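Local coordinates for protein circadian oscillation regulator (Nostoc sp., PDB 1R5Q) that probably stimulates autophosphorylation of the clock protein KaiC as part of the cyanobacterial KaiABC oscillator, acting as a homodimer, at residues 8-13 against 46-51; 22-27 against 33-38. All coordinates share one frame; numbering follows the deposited sequence.

Contact 1 of 2, residues 8-13 against 46-51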
# COMPACT_ATOMS: atom_id res chain seq x y z
N GLN A 8 10.07 8.84 -8.71
CA GLN A 8 10.13 8.88 -7.26
C GLN A 8 9.13 9.84 -6.63
O GLN A 8 8.73 9.64 -5.48
CB GLN A 8 11.55 9.22 -6.79
CG GLN A 8 12.54 8.08 -6.99
CD GLN A 8 12.03 6.75 -6.44
OE1 GLN A 8 11.41 6.69 -5.37
NE2 GLN A 8 12.29 5.67 -7.18
N ILE A 9 8.73 10.88 -7.36
CA ILE A 9 7.76 11.82 -6.80
C ILE A 9 6.47 11.08 -6.42
O ILE A 9 5.97 11.22 -5.31
CB ILE A 9 7.42 12.96 -7.80
CG1 ILE A 9 8.61 13.92 -7.92
CG2 ILE A 9 6.18 13.74 -7.32
CD1 ILE A 9 8.32 15.17 -8.74
N LEU A 10 5.96 10.26 -7.34
CA LEU A 10 4.74 9.51 -7.07
C LEU A 10 4.98 8.33 -6.13
O LEU A 10 4.17 8.09 -5.22
CB LEU A 10 4.12 9.00 -8.37
CG LEU A 10 2.95 8.04 -8.18
CD1 LEU A 10 1.82 8.72 -7.40
CD2 LEU A 10 2.48 7.58 -9.56
N LEU A 11 6.06 7.60 -6.34
CA LEU A 11 6.35 6.44 -5.49
C LEU A 11 6.49 6.81 -4.01
O LEU A 11 6.19 5.99 -3.14
CB LEU A 11 7.60 5.70 -5.97
CG LEU A 11 7.53 5.00 -7.34
CD1 LEU A 11 8.82 4.18 -7.59
CD2 LEU A 11 6.32 4.07 -7.39
N GLN A 12 6.96 8.03 -3.73
CA GLN A 12 7.10 8.47 -2.34
C GLN A 12 5.74 8.86 -1.77
O GLN A 12 5.45 8.61 -0.59
CB GLN A 12 8.09 9.65 -2.22
CG GLN A 12 9.56 9.22 -2.21
CD GLN A 12 9.86 8.13 -1.18
OE1 GLN A 12 10.32 7.03 -1.52
NE2 GLN A 12 9.59 8.43 0.09
N GLN A 13 4.90 9.46 -2.61
CA GLN A 13 3.56 9.83 -2.18
C GLN A 13 2.78 8.53 -1.88
O GLN A 13 2.06 8.44 -0.88
CB GLN A 13 2.84 10.63 -3.28
CG GLN A 13 3.41 12.04 -3.51
CD GLN A 13 2.71 12.82 -4.63
OE1 GLN A 13 2.98 14.01 -4.83
NE2 GLN A 13 1.82 12.15 -5.36
N ALA A 46 -1.31 4.37 -12.55
CA ALA A 46 0.11 4.52 -12.89
C ALA A 46 0.81 3.24 -13.37
O ALA A 46 2.01 3.25 -13.61
CB ALA A 46 0.88 5.12 -11.71
N ASN A 47 0.06 2.13 -13.48
CA ASN A 47 0.59 0.85 -13.96
C ASN A 47 1.75 0.35 -13.11
O ASN A 47 2.67 -0.29 -13.61
CB ASN A 47 1.07 0.98 -15.41
CG ASN A 47 1.18 -0.37 -16.11
OD1 ASN A 47 2.01 -0.57 -17.00
ND2 ASN A 47 0.33 -1.28 -15.71
N ILE A 48 1.71 0.65 -11.83
CA ILE A 48 2.76 0.23 -10.92
C ILE A 48 2.71 -1.28 -10.73
O ILE A 48 1.65 -1.82 -10.44
CB ILE A 48 2.60 0.94 -9.57
CG1 ILE A 48 2.93 2.43 -9.77
CG2 ILE A 48 3.51 0.28 -8.52
CD1 ILE A 48 2.19 3.31 -8.83
N PRO A 49 3.84 -1.98 -10.90
CA PRO A 49 3.94 -3.43 -10.75
C PRO A 49 3.72 -3.83 -9.29
O PRO A 49 4.09 -3.11 -8.37
CB PRO A 49 5.37 -3.75 -11.21
CG PRO A 49 5.80 -2.56 -12.01
CD PRO A 49 5.15 -1.40 -11.28
N VAL A 50 3.13 -5.00 -9.08
CA VAL A 50 2.88 -5.47 -7.73
C VAL A 50 4.17 -5.58 -6.89
O VAL A 50 4.17 -5.22 -5.72
CB VAL A 50 2.12 -6.83 -7.76
CG1 VAL A 50 2.09 -7.46 -6.36
CG2 VAL A 50 0.70 -6.58 -8.25
N PRO A 51 5.29 -6.04 -7.48
CA PRO A 51 6.51 -6.13 -6.65
C PRO A 51 6.90 -4.82 -5.98
O PRO A 51 7.51 -4.82 -4.90
CB PRO A 51 7.57 -6.60 -7.64
CG PRO A 51 6.76 -7.47 -8.60
CD PRO A 51 5.51 -6.61 -8.82
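Leu10 meets Ala46 and Ile48 through a single methyl, CD2. Its closer partner is the Ala46 methyl, with Leu10 CD2 3.6 Å from Ala46 CB. The same Leu10 CD2 lies 4.3 Å from Ile48 CD1. Leu11 approaches Ile48 less closely, its CD2 standing 4.4 Å from Ile48 CD1. The end of the Ile48 side chain is thus shared between two consecutive leucines. All three approaches are methyl to methyl, so the contact is purely apolar. It is also small, burying 120 Å² in all.

With CG anti to the backbone N (chi1 172°), the Leu10 side chain leaves helix 8-24 toward the link between helix 33-45 and helix 50-67. This is packing in the four-helix bundle of the KaiA C-terminal domain, which mediates homodimerization and interaction with KaiC. Here the start of the first helix rests on the connection between the second and the third.

The backbone of that connection positions Ala46 and Ile48. Asn47 leaves the helical path with positive phi (58°) and completes a Schellman motif after helix 33-45. Ile48 follows in an extended conformation (psi 129°). Pro49 then takes the N-cap position of helix 50-67. From the same connection, Asn47 touches Tyr96, and Val50, in the first turn of helix 50-67, touches Leu89; both partners are on helix 82-100.

Contact 2 of 2, residues 22-27 against 33-38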
# COMPACT_ATOMS: atom_id res chain seq x y z
N LEU A 22 -1.69 1.41 6.69
CA LEU A 22 -1.23 0.46 7.69
C LEU A 22 -1.56 0.95 9.12
O LEU A 22 -2.12 0.21 9.91
CB LEU A 22 0.29 0.26 7.58
CG LEU A 22 0.84 -0.51 6.37
CD1 LEU A 22 2.35 -0.37 6.29
CD2 LEU A 22 0.44 -1.98 6.48
N LEU A 23 -1.23 2.21 9.42
CA LEU A 23 -1.47 2.76 10.75
C LEU A 23 -2.93 2.91 11.13
O LEU A 23 -3.26 3.09 12.31
CB LEU A 23 -0.74 4.11 10.89
CG LEU A 23 0.79 3.98 10.75
CD1 LEU A 23 1.48 5.34 10.96
CD2 LEU A 23 1.29 2.96 11.77
N SER A 24 -3.84 2.86 10.16
CA SER A 24 -5.24 2.96 10.53
C SER A 24 -5.97 1.66 10.21
O SER A 24 -7.17 1.55 10.44
CB SER A 24 -5.90 4.11 9.78
OG SER A 24 -6.17 3.71 8.46
N TYR A 25 -5.24 0.66 9.70
CA TYR A 25 -5.87 -0.59 9.29
C TYR A 25 -6.64 -1.36 10.36
O TYR A 25 -7.67 -1.99 10.07
CB TYR A 25 -4.85 -1.54 8.68
CG TYR A 25 -5.53 -2.66 7.92
CD1 TYR A 25 -6.07 -2.43 6.64
CD2 TYR A 25 -5.69 -3.93 8.48
CE1 TYR A 25 -6.75 -3.43 5.95
CE2 TYR A 25 -6.37 -4.95 7.78
CZ TYR A 25 -6.89 -4.67 6.52
OH TYR A 25 -7.61 -5.63 5.86
N PHE A 26 -6.12 -1.36 11.58
CA PHE A 26 -6.78 -2.09 12.64
C PHE A 26 -7.62 -1.19 13.54
O PHE A 26 -7.91 -1.53 14.68
CB PHE A 26 -5.75 -2.90 13.41
CG PHE A 26 -5.15 -4.03 12.60
CD1 PHE A 26 -5.95 -5.09 12.18
CD2 PHE A 26 -3.79 -4.04 12.27
CE1 PHE A 26 -5.40 -6.16 11.45
CE2 PHE A 26 -3.23 -5.10 11.54
CZ PHE A 26 -4.04 -6.16 11.13
N THR A 27 -8.00 -0.03 12.99
CA THR A 27 -8.86 0.95 13.67
C THR A 27 -10.19 0.92 12.91
O THR A 27 -10.45 0.02 12.11
CB THR A 27 -8.30 2.40 13.58
OG1 THR A 27 -6.96 2.44 14.08
CG2 THR A 27 -9.16 3.36 14.42
N LYS A 33 -11.73 2.84 4.31
CA LYS A 33 -12.18 2.37 3.00
C LYS A 33 -11.77 3.31 1.87
O LYS A 33 -11.31 2.87 0.82
CB LYS A 33 -13.70 2.20 3.00
CG LYS A 33 -14.24 1.52 1.76
CD LYS A 33 -15.74 1.29 1.87
CE LYS A 33 -16.23 0.48 0.70
NZ LYS A 33 -15.74 1.07 -0.58
N GLU A 34 -11.93 4.61 2.11
CA GLU A 34 -11.59 5.62 1.11
C GLU A 34 -10.09 5.74 0.90
O GLU A 34 -9.64 6.01 -0.21
CB GLU A 34 -12.16 6.98 1.52
CG GLU A 34 -13.31 7.43 0.64
CD GLU A 34 -12.91 7.51 -0.83
OE1 GLU A 34 -12.11 8.41 -1.18
OE2 GLU A 34 -13.39 6.67 -1.64
N LYS A 35 -9.32 5.55 1.96
CA LYS A 35 -7.87 5.63 1.82
C LYS A 35 -7.40 4.50 0.91
O LYS A 35 -6.54 4.69 0.06
CB LYS A 35 -7.18 5.49 3.17
CG LYS A 35 -7.28 6.70 4.09
CD LYS A 35 -6.55 6.44 5.41
CE LYS A 35 -6.71 7.62 6.37
NZ LYS A 35 -6.18 7.33 7.72
N ILE A 36 -7.97 3.32 1.11
CA ILE A 36 -7.61 2.14 0.33
C ILE A 36 -8.09 2.28 -1.10
O ILE A 36 -7.36 1.96 -2.03
CB ILE A 36 -8.20 0.84 0.95
CG1 ILE A 36 -7.43 0.48 2.24
CG2 ILE A 36 -8.10 -0.31 -0.04
CD1 ILE A 36 -8.06 -0.68 3.00
N ASP A 37 -9.31 2.75 -1.28
CA ASP A 37 -9.86 2.91 -2.62
C ASP A 37 -9.03 3.89 -3.43
O ASP A 37 -8.77 3.67 -4.61
CB ASP A 37 -11.32 3.36 -2.55
CG ASP A 37 -12.28 2.21 -2.22
OD1 ASP A 37 -12.04 1.07 -2.69
OD2 ASP A 37 -13.28 2.46 -1.51
N LYS A 38 -8.58 4.97 -2.79
CA LYS A 38 -7.77 5.98 -3.47
C LYS A 38 -6.38 5.47 -3.82
O LYS A 38 -5.86 5.78 -4.90
CB LYS A 38 -7.65 7.23 -2.60
CG LYS A 38 -8.94 8.03 -2.49
CD LYS A 38 -8.70 9.35 -1.73
CE LYS A 38 -7.63 10.21 -2.42
NZ LYS A 38 -7.43 11.54 -1.73
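Ser24 meets Lys35 and the Tyr25 ring edge meets Ile36 where residues 22-27 run out of helix 8-24 into a type I beta turn, Ser24 to Thr27, and residues 33-38 form the first turns of the next helix; the backbones stay apart, with Ser24 CA 9.5 Å from Lys35 CA.

The Lys35 chain spans part of this gap. Its CG lies anti to the carbonyl carbon (chi1 -74°), and the chain is extended beyond it. This carries the ammonium group alongside Ser24. Lys35 NZ is 3.7 Å from Ser24 OG, a proximity too long to count as a hydrogen bond. Lys35 NZ is almost as near the carbon, 3.8 Å from Ser24 CB. The Ser24 hydroxyl turns back on its own helix instead and is hydrogen-bonded to Gln20 O.

Tyr25 makes the apolar half of the contact. Its CE1 is 4.2 Å from Ile36 CD1, and that methyl comes to the ring edge, near the ring plane. The ring also meets Phe26 edge to face, with Tyr25 CD2 3.7 Å above the plane of the Phe26 ring, over its centre. The phenol end is tied to helix 82-100, as Tyr25 OH is hydrogen-bonded to Asp87 OD1.

Within residues 33-38, the extended Lys33 chain bends only at its end and reaches Asp37 one turn on. Lys33 NZ forms a salt bridge with Asp37 OD2 at 3.0 Å, and that oxygen accepts through its syn lone pair.

The contact lies at the connected end of an alpha-alpha hairpin, formed by the first two helices of the four-helix bundle, and the buried Ile36 also packs on Ile21 of helix 8-24 and on Ile88 of helix 82-100.

Overall arrangement
From the N terminus, helix 8-24 contributes to the first segment of both contacts. Its start enters contact 1, and its end, with the turn after it, enters contact 2. Contact 2 closes a short connection, with five residues between its segments, and brings in the start of helix 33-45. The chain then runs through that helix to residues 46-51, where contact 1 closes a longer loop of 32 intervening residues. Contact 2 falls wholly within this loop, so the two nest and do not cross. Their centres are 18 Å apart, on opposite sides of the chain's centre. Together they tie helix 8-24 to the start of helix 33-45 and to the connection that follows it.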